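Putative Oleoyl-[acyl-carrier protein] thioesterase (Lactobacillus plantarum, PDB 2OWN) probably hydrolyses the thioester of oleoyl- and related fatty acyl-acyl carrier proteins, releasing the free fatty acid, with two hotdog domains in each chain of a dimer. Local coordinates at residues Tyr20-Arg25 with Leu31-Asp36; Asp186-Thr191 with His238-Asp243; Tyr12-Arg17 with Ser42-Asp47; Asp36-Ala41 with Arg98-Arg103; Asp172-Pro175 with Val179-Ala182. All coordinates share one frame; numbering follows the deposited sequence.

Contact 1: residues Tyr20-Arg25 with Leu31-Asp36; sequences YYECDR and LTTLID
Thr33, near the start of helix 31-48, hangs its hydroxyl on the backbone carbonyl of Glu22, the last residue of a short 3-10 turn. Its CB lies 3.4 Å from Glu22 O. From there the branches divide: OG1 is anti to the carbonyl carbon of its own residue (chi1 -67°) and donates to Glu22 O over 2.6 Å, while CG2 passes the side chain of Glu22, 3.6 Å from Glu22 CB. The hydroxyl arrives in the plane of the carbonyl, on a lone pair, with a C=O...OG1 angle of 117°. Glu22 CB packs against Thr33 OG1 at 3.3 Å, and the two side chains cross at about a right angle. Beyond, the extended Glu22 chain reaches His16 through OE1 and the Tyr21 hydroxyl of the second subunit through OE2. A valine at Thr33 would probably keep much of the apolar packing but leave Glu22 O without this donor and the turn less firmly held to the helix. One short, directed bond therefore ties the buried turn to the first helical turn, while the carboxylate is divided between His16 of its own chain and Tyr21 of the second subunit, two bonds that probably stabilise its charge.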
# COMPACT_ATOMS: atom_id res chain seq x y z
N TYR B 20 2.07 8.53 -5.23
CA TYR B 20 2.69 8.99 -3.96
C TYR B 20 2.59 7.90 -2.85
O TYR B 20 3.54 7.70 -2.08
CB TYR B 20 2.08 10.36 -3.48
CG TYR B 20 0.68 10.23 -2.94
CD1 TYR B 20 -0.45 10.29 -3.79
CD2 TYR B 20 0.47 9.94 -1.55
CE1 TYR B 20 -1.74 10.09 -3.27
CE2 TYR B 20 -0.81 9.73 -1.04
CZ TYR B 20 -1.91 9.81 -1.90
OH TYR B 20 -3.13 9.63 -1.39
N TYR B 21 1.44 7.21 -2.81
CA TYR B 21 1.15 6.14 -1.82
C TYR B 21 1.93 4.84 -2.05
O TYR B 21 1.99 4.01 -1.15
CB TYR B 21 -0.36 5.90 -1.62
CG TYR B 21 -1.16 5.43 -2.81
CD1 TYR B 21 -1.33 4.06 -3.09
CD2 TYR B 21 -1.81 6.37 -3.65
CE1 TYR B 21 -2.13 3.62 -4.19
CE2 TYR B 21 -2.61 5.95 -4.76
CZ TYR B 21 -2.76 4.58 -5.02
OH TYR B 21 -3.54 4.20 -6.07
N GLU B 22 2.48 4.66 -3.26
CA GLU B 22 3.38 3.54 -3.60
C GLU B 22 4.86 3.89 -3.26
O GLU B 22 5.73 3.03 -3.42
CB GLU B 22 3.25 3.18 -5.08
CG GLU B 22 1.94 2.46 -5.43
CD GLU B 22 1.70 2.29 -6.93
OE1 GLU B 22 2.47 2.82 -7.76
OE2 GLU B 22 0.70 1.63 -7.29
N CYS B 23 5.13 5.12 -2.81
CA CYS B 23 6.45 5.61 -2.47
C CYS B 23 6.62 5.82 -0.98
O CYS B 23 5.64 5.92 -0.23
CB CYS B 23 6.72 6.97 -3.16
SG CYS B 23 6.70 6.89 -4.93
N ASP B 24 7.89 5.92 -0.58
CA ASP B 24 8.31 6.18 0.80
C ASP B 24 8.39 7.71 0.94
O ASP B 24 8.00 8.47 0.02
CB ASP B 24 9.60 5.38 1.18
CG ASP B 24 10.86 5.75 0.38
OD1 ASP B 24 11.00 6.88 -0.12
OD2 ASP B 24 11.75 4.88 0.27
N ARG B 25 8.92 8.17 2.08
CA ARG B 25 9.10 9.62 2.34
C ARG B 25 10.08 10.38 1.41
O ARG B 25 9.98 11.61 1.32
CB ARG B 25 9.42 9.90 3.82
CG ARG B 25 10.71 9.27 4.38
CD ARG B 25 11.01 9.78 5.78
NE ARG B 25 11.21 11.23 5.79
CZ ARG B 25 11.44 12.01 6.86
NH1 ARG B 25 11.52 11.51 8.11
NH2 ARG B 25 11.59 13.32 6.67
N LEU B 31 10.25 -1.19 -2.03
CA LEU B 31 10.46 -2.58 -2.50
C LEU B 31 9.14 -3.34 -2.61
O LEU B 31 9.00 -4.19 -3.50
CB LEU B 31 11.45 -3.39 -1.62
CG LEU B 31 12.93 -3.13 -1.85
CD1 LEU B 31 13.80 -3.75 -0.74
CD2 LEU B 31 13.33 -3.66 -3.23
N THR B 32 8.21 -3.07 -1.68
CA THR B 32 6.84 -3.63 -1.67
C THR B 32 6.18 -3.29 -3.02
O THR B 32 5.74 -4.21 -3.72
CB THR B 32 6.01 -3.12 -0.49
OG1 THR B 32 6.74 -3.36 0.73
CG2 THR B 32 4.64 -3.80 -0.42
N THR B 33 6.23 -2.01 -3.41
CA THR B 33 5.70 -1.53 -4.72
C THR B 33 6.39 -2.18 -5.93
O THR B 33 5.71 -2.54 -6.88
CB THR B 33 5.78 0.00 -4.87
OG1 THR B 33 4.89 0.57 -3.92
CG2 THR B 33 5.41 0.51 -6.31
N LEU B 34 7.73 -2.32 -5.86
CA LEU B 34 8.54 -2.92 -6.95
C LEU B 34 8.08 -4.35 -7.25
O LEU B 34 7.82 -4.67 -8.41
CB LEU B 34 10.04 -2.91 -6.63
CG LEU B 34 10.99 -3.26 -7.78
CD1 LEU B 34 10.94 -2.18 -8.85
CD2 LEU B 34 12.41 -3.42 -7.29
N ILE B 35 7.93 -5.16 -6.20
CA ILE B 35 7.41 -6.56 -6.33
C ILE B 35 5.93 -6.53 -6.74
O ILE B 35 5.52 -7.35 -7.58
CB ILE B 35 7.65 -7.41 -5.05
CG1 ILE B 35 9.15 -7.58 -4.78
CG2 ILE B 35 7.00 -8.79 -5.14
CD1 ILE B 35 9.96 -8.27 -5.88
N ASP B 36 5.14 -5.63 -6.13
CA ASP B 36 3.70 -5.46 -6.47
C ASP B 36 3.43 -5.27 -7.99
O ASP B 36 2.60 -5.99 -8.57
CB ASP B 36 3.04 -4.28 -5.71
CG ASP B 36 2.64 -4.59 -4.26
OD1 ASP B 36 2.46 -5.75 -3.85
OD2 ASP B 36 2.43 -3.58 -3.53

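Contact 2: residues Asp186-Thr191 with His238-Asp243; sequences DWLVDT and HLIEVD
Leu188 and Ile240 meet because both chains leave the backbone alike: Leu188 CG (chi1 -67°) and Ile240 CG1 (chi1 -56°) each stand anti to their own carbonyl carbon, which carries Leu188 CD2 to 3.7 Å from Ile240 CG1. The same methyl, Leu188 CD2, presses on His238 CB at 3.4 Å, so one leucine branch spans two residues on the same side of the strand. Ile240 also extends to Trp187, its CG2 coming within 4.0 Å of Trp187 CE3, with the two side chains roughly perpendicular. The imidazole of His238 comes close to the helix backbone, its CE1 3.2 Å from Leu188 O. A water in the plane of this ring, at its edge, joins His238 ND1 to the helix: it donates to Thr191 OG1 over 2.9 Å, and that hydroxyl in turn donates to Trp187 O at 2.7 Å, tilted 30° from the carbonyl plane. NE2 of His238 is hydrogen-bonded to Thr236 OG1, so both imidazole nitrogens have partners. Helix 184-191 thus lies against strand 233-241, the axes of segments 186-191 and 238-241 approaching to 9.2 Å, an apolar helix-on-sheet packing characteristic of the hotdog fold, in which a helix is wrapped by a curved antiparallel sheet.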
# COMPACT_ATOMS: atom_id res chain seq x y z
N ASP B 186 7.80 -4.59 3.91
CA ASP B 186 7.33 -3.61 4.91
C ASP B 186 8.03 -3.87 6.24
O ASP B 186 8.49 -2.93 6.87
CB ASP B 186 5.81 -3.68 5.20
CG ASP B 186 4.91 -3.46 3.97
OD1 ASP B 186 5.34 -2.87 2.97
OD2 ASP B 186 3.74 -3.89 4.04
N TRP B 187 8.14 -5.16 6.62
CA TRP B 187 8.77 -5.58 7.88
C TRP B 187 10.29 -5.50 7.79
O TRP B 187 10.92 -4.97 8.71
CB TRP B 187 8.35 -7.02 8.31
CG TRP B 187 6.89 -7.29 8.20
CD1 TRP B 187 5.88 -6.42 8.48
CD2 TRP B 187 6.27 -8.53 7.85
NE1 TRP B 187 4.67 -7.02 8.27
CE2 TRP B 187 4.87 -8.32 7.89
CE3 TRP B 187 6.77 -9.81 7.49
CZ2 TRP B 187 3.93 -9.34 7.58
CZ3 TRP B 187 5.84 -10.84 7.17
CH2 TRP B 187 4.43 -10.59 7.22
N LEU B 188 10.85 -6.05 6.70
CA LEU B 188 12.31 -6.08 6.42
C LEU B 188 12.96 -4.70 6.42
O LEU B 188 13.92 -4.47 7.16
CB LEU B 188 12.60 -6.76 5.07
CG LEU B 188 12.31 -8.27 4.96
CD1 LEU B 188 12.18 -8.73 3.50
CD2 LEU B 188 13.37 -9.08 5.70
N VAL B 189 12.40 -3.79 5.62
CA VAL B 189 12.91 -2.41 5.48
C VAL B 189 12.68 -1.59 6.76
O VAL B 189 13.60 -0.90 7.19
CB VAL B 189 12.36 -1.69 4.21
CG1 VAL B 189 12.90 -0.26 4.10
CG2 VAL B 189 12.75 -2.50 2.96
N ASP B 190 11.48 -1.69 7.36
CA ASP B 190 11.15 -0.98 8.62
C ASP B 190 12.01 -1.43 9.83
O ASP B 190 12.11 -0.67 10.80
CB ASP B 190 9.66 -1.05 8.98
CG ASP B 190 9.31 -0.19 10.18
OD1 ASP B 190 9.53 1.04 10.10
OD2 ASP B 190 8.94 -0.78 11.22
N THR B 191 12.60 -2.65 9.80
CA THR B 191 13.53 -3.12 10.87
C THR B 191 14.71 -2.14 11.02
O THR B 191 15.15 -1.88 12.15
CB THR B 191 14.09 -4.55 10.61
OG1 THR B 191 13.01 -5.46 10.41
CG2 THR B 191 14.97 -5.05 11.79
N HIS B 238 18.98 -9.88 6.74
CA HIS B 238 17.68 -9.95 7.40
C HIS B 238 17.13 -11.37 7.53
O HIS B 238 17.44 -12.24 6.70
CB HIS B 238 16.64 -9.16 6.59
CG HIS B 238 16.98 -7.73 6.34
ND1 HIS B 238 16.34 -6.69 6.99
CD2 HIS B 238 17.88 -7.16 5.50
CE1 HIS B 238 16.85 -5.55 6.56
NE2 HIS B 238 17.78 -5.80 5.67
N LEU B 239 16.29 -11.57 8.56
CA LEU B 239 15.59 -12.83 8.85
C LEU B 239 14.20 -12.53 9.43
O LEU B 239 14.10 -11.75 10.37
CB LEU B 239 16.38 -13.71 9.83
CG LEU B 239 15.76 -15.04 10.33
CD1 LEU B 239 15.41 -15.98 9.18
CD2 LEU B 239 16.67 -15.74 11.32
N ILE B 240 13.16 -13.13 8.83
CA ILE B 240 11.78 -13.05 9.31
C ILE B 240 11.48 -14.48 9.80
O ILE B 240 11.67 -15.44 9.04
CB ILE B 240 10.75 -12.64 8.24
CG1 ILE B 240 11.11 -11.30 7.58
CG2 ILE B 240 9.33 -12.55 8.84
CD1 ILE B 240 11.12 -10.09 8.51
N GLU B 241 11.04 -14.60 11.06
CA GLU B 241 10.66 -15.88 11.68
C GLU B 241 9.34 -15.77 12.46
O GLU B 241 8.95 -14.67 12.86
CB GLU B 241 11.79 -16.40 12.59
CG GLU B 241 12.17 -15.48 13.75
CD GLU B 241 13.30 -16.00 14.62
OE1 GLU B 241 13.89 -17.08 14.35
OE2 GLU B 241 13.60 -15.31 15.61
N VAL B 242 8.68 -16.91 12.67
CA VAL B 242 7.41 -17.04 13.43
C VAL B 242 7.58 -18.14 14.49
O VAL B 242 7.29 -19.31 14.23
CB VAL B 242 6.20 -17.27 12.49
CG1 VAL B 242 4.90 -17.42 13.28
CG2 VAL B 242 6.06 -16.12 11.52
N ASP B 243 8.11 -17.74 15.66
CA ASP B 243 8.35 -18.60 16.84
C ASP B 243 9.38 -19.73 16.59
O ASP B 243 9.03 -20.92 16.59
CB ASP B 243 7.01 -19.15 17.40
O HOH W 1 14.41 -7.55 8.99

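Contact 3: residues Tyr12-Arg17 with Ser42-Asp47. With GOL (glycerol), chain R.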
# COMPACT_ATOMS: atom_id res chain seq x y z
N TYR B 12 5.74 -9.87 -22.36
CA TYR B 12 4.51 -9.12 -22.07
C TYR B 12 4.91 -7.88 -21.30
O TYR B 12 5.62 -8.01 -20.29
CB TYR B 12 3.51 -9.96 -21.25
CG TYR B 12 2.23 -9.21 -20.90
CD1 TYR B 12 1.16 -9.14 -21.82
CD2 TYR B 12 2.08 -8.53 -19.66
CE1 TYR B 12 -0.05 -8.41 -21.52
CE2 TYR B 12 0.89 -7.79 -19.35
CZ TYR B 12 -0.17 -7.75 -20.28
OH TYR B 12 -1.32 -7.05 -19.99
N SER B 13 4.42 -6.70 -21.73
CA SER B 13 4.70 -5.41 -21.06
C SER B 13 3.47 -4.52 -20.87
O SER B 13 2.49 -4.64 -21.60
CB SER B 13 5.81 -4.61 -21.75
OG SER B 13 5.42 -4.10 -23.01
N GLU B 14 3.57 -3.64 -19.87
CA GLU B 14 2.53 -2.64 -19.55
C GLU B 14 3.15 -1.43 -18.86
O GLU B 14 4.23 -1.55 -18.25
CB GLU B 14 1.43 -3.25 -18.65
CG GLU B 14 1.83 -3.57 -17.18
CD GLU B 14 0.71 -4.23 -16.42
OE1 GLU B 14 0.25 -5.28 -16.88
OE2 GLU B 14 0.33 -3.74 -15.34
N GLN B 15 2.45 -0.30 -18.94
CA GLN B 15 2.87 0.96 -18.31
C GLN B 15 2.20 1.08 -16.94
O GLN B 15 1.08 0.59 -16.74
CB GLN B 15 2.57 2.17 -19.19
CG GLN B 15 3.36 2.17 -20.52
CD GLN B 15 3.05 3.35 -21.43
OE1 GLN B 15 2.60 4.42 -20.99
NE2 GLN B 15 3.30 3.17 -22.72
N HIS B 16 2.90 1.71 -16.00
CA HIS B 16 2.39 1.94 -14.64
C HIS B 16 2.87 3.30 -14.13
O HIS B 16 4.07 3.58 -14.14
CB HIS B 16 2.82 0.85 -13.66
CG HIS B 16 2.31 1.06 -12.26
ND1 HIS B 16 1.05 0.68 -11.87
CD2 HIS B 16 2.87 1.67 -11.19
CE1 HIS B 16 0.86 1.03 -10.61
NE2 HIS B 16 1.95 1.64 -10.17
N ARG B 17 1.91 4.08 -13.63
CA ARG B 17 2.14 5.39 -13.06
C ARG B 17 2.40 5.12 -11.58
O ARG B 17 1.50 4.62 -10.87
CB ARG B 17 0.94 6.31 -13.32
CG ARG B 17 0.95 7.67 -12.67
CD ARG B 17 0.46 7.67 -11.22
NE ARG B 17 0.49 9.03 -10.75
CZ ARG B 17 -0.50 9.92 -10.86
NH1 ARG B 17 -1.70 9.64 -11.43
NH2 ARG B 17 -0.27 11.11 -10.37
N SER B 42 2.96 -9.92 -14.36
CA SER B 42 2.92 -11.39 -14.46
C SER B 42 1.49 -11.94 -14.46
O SER B 42 1.18 -12.81 -15.28
CB SER B 42 3.77 -12.05 -13.35
OG SER B 42 3.75 -13.46 -13.41
N GLU B 43 0.64 -11.45 -13.55
CA GLU B 43 -0.80 -11.87 -13.48
C GLU B 43 -1.58 -11.45 -14.74
O GLU B 43 -2.43 -12.22 -15.20
CB GLU B 43 -1.51 -11.40 -12.19
CG GLU B 43 -0.99 -12.11 -10.91
CD GLU B 43 -1.71 -11.70 -9.61
OE1 GLU B 43 -2.83 -11.12 -9.64
OE2 GLU B 43 -1.16 -12.01 -8.53
N ASP B 44 -1.27 -10.28 -15.31
CA ASP B 44 -1.91 -9.78 -16.55
C ASP B 44 -1.47 -10.54 -17.80
O ASP B 44 -2.28 -10.66 -18.71
CB ASP B 44 -1.68 -8.28 -16.73
CG ASP B 44 -2.34 -7.46 -15.65
OD1 ASP B 44 -3.24 -7.96 -14.94
OD2 ASP B 44 -1.93 -6.31 -15.47
N GLN B 45 -0.20 -10.97 -17.85
CA GLN B 45 0.31 -11.83 -18.94
C GLN B 45 -0.47 -13.15 -18.87
O GLN B 45 -1.01 -13.60 -19.88
CB GLN B 45 1.82 -12.11 -18.83
CG GLN B 45 2.40 -12.98 -19.98
CD GLN B 45 3.91 -13.23 -19.92
OE1 GLN B 45 4.58 -12.95 -18.93
NE2 GLN B 45 4.45 -13.80 -21.01
N SER B 46 -0.52 -13.72 -17.66
CA SER B 46 -1.22 -14.99 -17.36
C SER B 46 -2.74 -14.92 -17.65
O SER B 46 -3.28 -15.87 -18.20
CB SER B 46 -0.93 -15.44 -15.91
OG SER B 46 0.46 -15.47 -15.67
N ASP B 47 -3.40 -13.79 -17.31
CA ASP B 47 -4.84 -13.58 -17.60
C ASP B 47 -5.10 -13.47 -19.12
O ASP B 47 -6.07 -14.08 -19.61
CB ASP B 47 -5.44 -12.33 -16.90
CG ASP B 47 -5.54 -12.46 -15.37
OD1 ASP B 47 -5.52 -13.57 -14.80
OD2 ASP B 47 -5.68 -11.39 -14.73
C1 GOL R . -2.53 -3.08 -19.18
O1 GOL R . -3.09 -2.00 -19.89
C2 GOL R . -3.60 -4.14 -18.88
O2 GOL R . -2.97 -5.27 -18.32
C3 GOL R . -4.65 -3.58 -17.93
O3 GOL R . -5.50 -4.60 -17.45
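The N-terminal hotdog domain packs one end of its helix 31-48 beneath strand 12-17, and a glycerol, probably from the crystallisation liquor, lies at the rim of this junction. Tyr12 covers the helix with one ring face: Gln45 CA sits 3.7 Å above the ring plane, over its centre. With CG anti to the backbone N (chi1 179°), Tyr12 extends from the strand along the helix surface, and Gln45 runs past it in the reverse direction, amide and ring planes only 14° apart. Gln45 CG touches Tyr12 CB at 3.5 Å. At the other end of the ring, Tyr12 OH lies 3.5 Å from Asp44 CB and accepts from glycerol O2 over 2.9 Å; the glycerol approaches at the ring edge, and its O2 also makes a weak hydrogen bond to Asp44 OD2, at 3.2 Å. In the hotdog fold the sheet curls about the helix, and here the strand at its margin brings Glu14 up to Asp44. Their carboxylates are nearly coplanar, with Glu14 OE1 only 2.8 Å from Asp44 OD2. With an alanine in place of Tyr12, the helix backbone at Asp44 and Gln45 would probably be uncovered, and glycerol O2 left with just the weaker of these two bonds. Arg17 of the second subunit forms a salt bridge with Asp44 OD1, which would probably offset part of the negative charge gathered here.

Contact 4: residues Asp36-Ala41 with Arg98-Arg103; sequences DIAVLA and REFWIR
Phe100 points its ring from strand 95-103 at the helix, with CG anti to its own carbonyl carbon (chi1 -46°), and meets Ala38 on helix 31-48. This is the central packing of the N-terminal hotdog domain, where the antiparallel sheet curls around the long helix; the axes of the two segments approach to 9.2 Å at 118° between their N-to-C directions. The small Ala38 side chain faces the strand, and its CB lies 3.5 Å from Phe100 CD2. Next to that methyl, the ring presents its edge to the helix backbone: Ala38 O sits near the ring plane, so that the polarised ring hydrogens face the carbonyl oxygen. Two residues along the strand, Ile102 also points to the helix and extends CD1 to 4.2 Å from Ile37 CG1. Phe100 and Ile102 thus project from the same face of the strand, while Trp101 between them points the other way. Strand 109-121 flanks the phenylalanine, with Ile113 and Ser115 touching its side chain, and Ser42 touches it from the next turn of the helix. Tyr21 and Tyr20 of the second subunit pack on Ile37 and Val39. The closest approach across the contact is between Phe100 CE2 and Ala38 O, at 3.2 Å.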
# COMPACT_ATOMS: atom_id res chain seq x y z
N ASP B 36 5.14 -5.63 -6.13
CA ASP B 36 3.70 -5.46 -6.47
C ASP B 36 3.43 -5.27 -7.99
O ASP B 36 2.60 -5.99 -8.57
CB ASP B 36 3.04 -4.28 -5.71
CG ASP B 36 2.64 -4.59 -4.26
OD1 ASP B 36 2.46 -5.75 -3.85
OD2 ASP B 36 2.43 -3.58 -3.53
N ILE B 37 4.17 -4.34 -8.60
CA ILE B 37 4.04 -4.03 -10.05
C ILE B 37 4.64 -5.13 -10.95
O ILE B 37 4.15 -5.31 -12.06
CB ILE B 37 4.53 -2.58 -10.43
CG1 ILE B 37 6.06 -2.41 -10.32
CG2 ILE B 37 3.75 -1.54 -9.58
CD1 ILE B 37 6.54 -0.97 -10.57
N ALA B 38 5.71 -5.81 -10.49
CA ALA B 38 6.32 -6.95 -11.24
C ALA B 38 5.30 -8.10 -11.33
O ALA B 38 5.03 -8.60 -12.43
CB ALA B 38 7.60 -7.43 -10.58
N VAL B 39 4.71 -8.45 -10.18
CA VAL B 39 3.66 -9.49 -10.06
C VAL B 39 2.36 -9.09 -10.81
O VAL B 39 1.69 -9.97 -11.36
CB VAL B 39 3.43 -9.91 -8.56
CG1 VAL B 39 2.15 -10.77 -8.35
CG2 VAL B 39 4.67 -10.63 -8.04
N LEU B 40 2.02 -7.78 -10.82
CA LEU B 40 0.86 -7.23 -11.57
C LEU B 40 1.03 -7.52 -13.06
O LEU B 40 0.08 -7.94 -13.70
CB LEU B 40 0.69 -5.71 -11.36
CG LEU B 40 -0.50 -5.00 -12.02
CD1 LEU B 40 -1.83 -5.52 -11.46
CD2 LEU B 40 -0.41 -3.50 -11.85
N ALA B 41 2.24 -7.27 -13.59
CA ALA B 41 2.60 -7.57 -15.00
C ALA B 41 2.52 -9.09 -15.32
O ALA B 41 2.04 -9.47 -16.41
CB ALA B 41 4.01 -7.04 -15.34
N ARG B 98 11.39 -17.17 -13.97
CA ARG B 98 10.66 -15.98 -14.44
C ARG B 98 11.48 -14.69 -14.26
O ARG B 98 11.96 -14.41 -13.15
CB ARG B 98 9.32 -15.89 -13.73
CG ARG B 98 8.41 -14.70 -14.10
CD ARG B 98 6.98 -14.89 -13.60
NE ARG B 98 6.28 -15.83 -14.47
CZ ARG B 98 5.51 -15.53 -15.53
NH1 ARG B 98 5.24 -14.27 -15.91
NH2 ARG B 98 4.96 -16.54 -16.22
N GLU B 99 11.60 -13.91 -15.35
CA GLU B 99 12.33 -12.64 -15.40
C GLU B 99 11.39 -11.44 -15.54
O GLU B 99 10.32 -11.56 -16.16
CB GLU B 99 13.31 -12.64 -16.56
CG GLU B 99 14.49 -13.57 -16.37
CD GLU B 99 15.38 -13.57 -17.58
OE1 GLU B 99 15.12 -14.34 -18.53
OE2 GLU B 99 16.39 -12.86 -17.56
N PHE B 100 11.80 -10.30 -14.96
CA PHE B 100 11.05 -9.02 -15.00
C PHE B 100 12.02 -7.86 -15.24
O PHE B 100 13.13 -7.88 -14.68
CB PHE B 100 10.31 -8.67 -13.70
CG PHE B 100 9.51 -9.79 -13.08
CD1 PHE B 100 10.17 -10.82 -12.37
CD2 PHE B 100 8.10 -9.77 -13.07
CE1 PHE B 100 9.45 -11.86 -11.74
CE2 PHE B 100 7.36 -10.82 -12.43
CZ PHE B 100 8.04 -11.86 -11.76
N TRP B 101 11.60 -6.85 -16.01
CA TRP B 101 12.38 -5.63 -16.29
C TRP B 101 11.51 -4.41 -16.05
O TRP B 101 10.43 -4.32 -16.65
CB TRP B 101 12.87 -5.57 -17.73
CG TRP B 101 13.78 -6.64 -18.11
CD1 TRP B 101 15.14 -6.58 -18.17
CD2 TRP B 101 13.41 -7.96 -18.52
NE1 TRP B 101 15.65 -7.79 -18.58
CE2 TRP B 101 14.61 -8.66 -18.80
CE3 TRP B 101 12.17 -8.62 -18.67
CZ2 TRP B 101 14.62 -10.01 -19.23
CZ3 TRP B 101 12.17 -9.99 -19.11
CH2 TRP B 101 13.40 -10.66 -19.38
N ILE B 102 11.93 -3.52 -15.15
CA ILE B 102 11.24 -2.26 -14.85
C ILE B 102 12.13 -1.23 -15.57
O ILE B 102 13.33 -1.14 -15.23
CB ILE B 102 11.13 -1.95 -13.34
CG1 ILE B 102 10.52 -3.13 -12.55
CG2 ILE B 102 10.32 -0.69 -13.11
CD1 ILE B 102 9.16 -3.54 -12.96
N ARG B 103 11.55 -0.51 -16.55
CA ARG B 103 12.23 0.50 -17.37
C ARG B 103 11.54 1.86 -17.29
O ARG B 103 10.33 1.92 -17.02
CB ARG B 103 12.28 0.05 -18.83
CG ARG B 103 13.02 -1.27 -19.09
CD ARG B 103 13.08 -1.56 -20.59
NE ARG B 103 13.87 -2.76 -20.92
CZ ARG B 103 13.43 -4.02 -21.14
NH1 ARG B 103 12.13 -4.36 -21.09
NH2 ARG B 103 14.33 -4.97 -21.43

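Contact 5: residues Asp172-Pro175 with Val179-Ala182; sequences DIDP and VNNA
Asn180 N donates to Asp172 O over 3.0 Å, nearly in line with the C=O bond (C=O...N angle 161°), and closes the chain back on itself. Val179 CA adds a CA-H...O contact to the same oxygen at 3.5 Å. Beside it, Ile173 and Val179 form an antiparallel non-hydrogen-bonded pair with their side chains on one face, where Ile173 CD1 presses on Val179 CG2 at 3.4 Å, tighter than usual. The Asp174 carboxylate stacks on the Asn180 amide, planes 17° apart, with Asp174 CG 3.9 Å from Asn180 CB. Further out, Asn180 OD1 takes the backbone N of Ala182 from above its carbonyl plane, an Asx turn, and Asp172 OD2 is held by the backbone N of Arg169. Val168 packs on both Ile173 and Val179, and Tyr20 of the second subunit covers Asp174 and Asn180. The whole is a short, weakly bonded antiparallel hairpin, leading through the Asx turn towards helix 184-191 of the C-terminal hotdog domain.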
# COMPACT_ATOMS: atom_id res chain seq x y z
N ASP B 172 -2.85 -7.51 4.81
CA ASP B 172 -1.69 -8.27 4.30
C ASP B 172 -2.11 -9.50 3.46
O ASP B 172 -1.33 -9.94 2.61
CB ASP B 172 -0.74 -8.72 5.43
CG ASP B 172 -0.09 -7.56 6.17
OD1 ASP B 172 0.22 -6.53 5.55
OD2 ASP B 172 0.17 -7.71 7.37
N ILE B 173 -3.32 -10.05 3.70
CA ILE B 173 -3.88 -11.20 2.97
C ILE B 173 -4.57 -10.62 1.71
O ILE B 173 -5.64 -10.04 1.83
CB ILE B 173 -4.85 -12.07 3.83
CG1 ILE B 173 -4.10 -12.83 4.95
CG2 ILE B 173 -5.53 -13.16 3.00
CD1 ILE B 173 -3.43 -12.01 6.04
N ASP B 174 -3.95 -10.79 0.54
CA ASP B 174 -4.48 -10.25 -0.76
C ASP B 174 -5.62 -11.18 -1.33
O ASP B 174 -5.89 -12.24 -0.73
CB ASP B 174 -3.30 -9.91 -1.72
CG ASP B 174 -2.67 -11.13 -2.39
OD1 ASP B 174 -2.58 -12.20 -1.75
OD2 ASP B 174 -2.22 -11.00 -3.55
N PRO B 175 -6.32 -10.78 -2.45
CA PRO B 175 -7.44 -11.54 -3.08
C PRO B 175 -7.42 -13.08 -3.21
O PRO B 175 -8.50 -13.67 -3.23
CB PRO B 175 -7.52 -10.89 -4.47
CG PRO B 175 -7.26 -9.47 -4.13
CD PRO B 175 -6.14 -9.51 -3.18
N VAL B 179 -1.15 -14.48 2.53
CA VAL B 179 -0.35 -13.29 2.88
C VAL B 179 0.62 -12.97 1.72
O VAL B 179 1.54 -13.76 1.47
CB VAL B 179 0.44 -13.43 4.21
CG1 VAL B 179 1.36 -12.23 4.50
CG2 VAL B 179 -0.53 -13.61 5.36
N ASN B 180 0.38 -11.83 1.06
CA ASN B 180 1.15 -11.32 -0.09
C ASN B 180 2.65 -11.19 0.26
O ASN B 180 2.97 -10.55 1.28
CB ASN B 180 0.53 -9.98 -0.57
CG ASN B 180 1.24 -9.31 -1.76
OD1 ASN B 180 2.06 -9.89 -2.47
ND2 ASN B 180 0.87 -8.05 -2.01
N ASN B 181 3.50 -11.83 -0.56
CA ASN B 181 4.97 -11.80 -0.36
C ASN B 181 5.60 -10.40 -0.36
O ASN B 181 6.61 -10.21 0.29
CB ASN B 181 5.72 -12.71 -1.37
CG ASN B 181 5.48 -14.20 -1.12
OD1 ASN B 181 4.50 -14.61 -0.50
ND2 ASN B 181 6.39 -15.02 -1.62
N ALA B 182 4.99 -9.46 -1.09
CA ALA B 182 5.46 -8.05 -1.17
C ALA B 182 5.46 -7.34 0.20
O ALA B 182 6.37 -6.55 0.45
CB ALA B 182 4.63 -7.25 -2.17
O HOH W 2 0.89 -11.44 -4.88

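In the fold
Along the chain, contact 1 falls within the span that contact 3 bridges, while the segments of contacts 3 and 4 alternate; contacts 5 and 2 follow in the C-terminal hotdog domain. Contacts 1, 3 and 4 all use helix 31-48, with centres of contacts 3 and 4 about 8 Å apart and contacts 1 and 4 sharing Asp36. Contacts 2 and 4 repeat one theme, a helix against a curved sheet, with centres about 23 Å apart on opposite sides of the chain's centre. Contacts 1 and 2 join the two hotdog units through Thr32 and Asp186, and contact 5 adds Ala182 to the seam. All five touch the second subunit, which suggests that domain pairing and dimerisation are coupled.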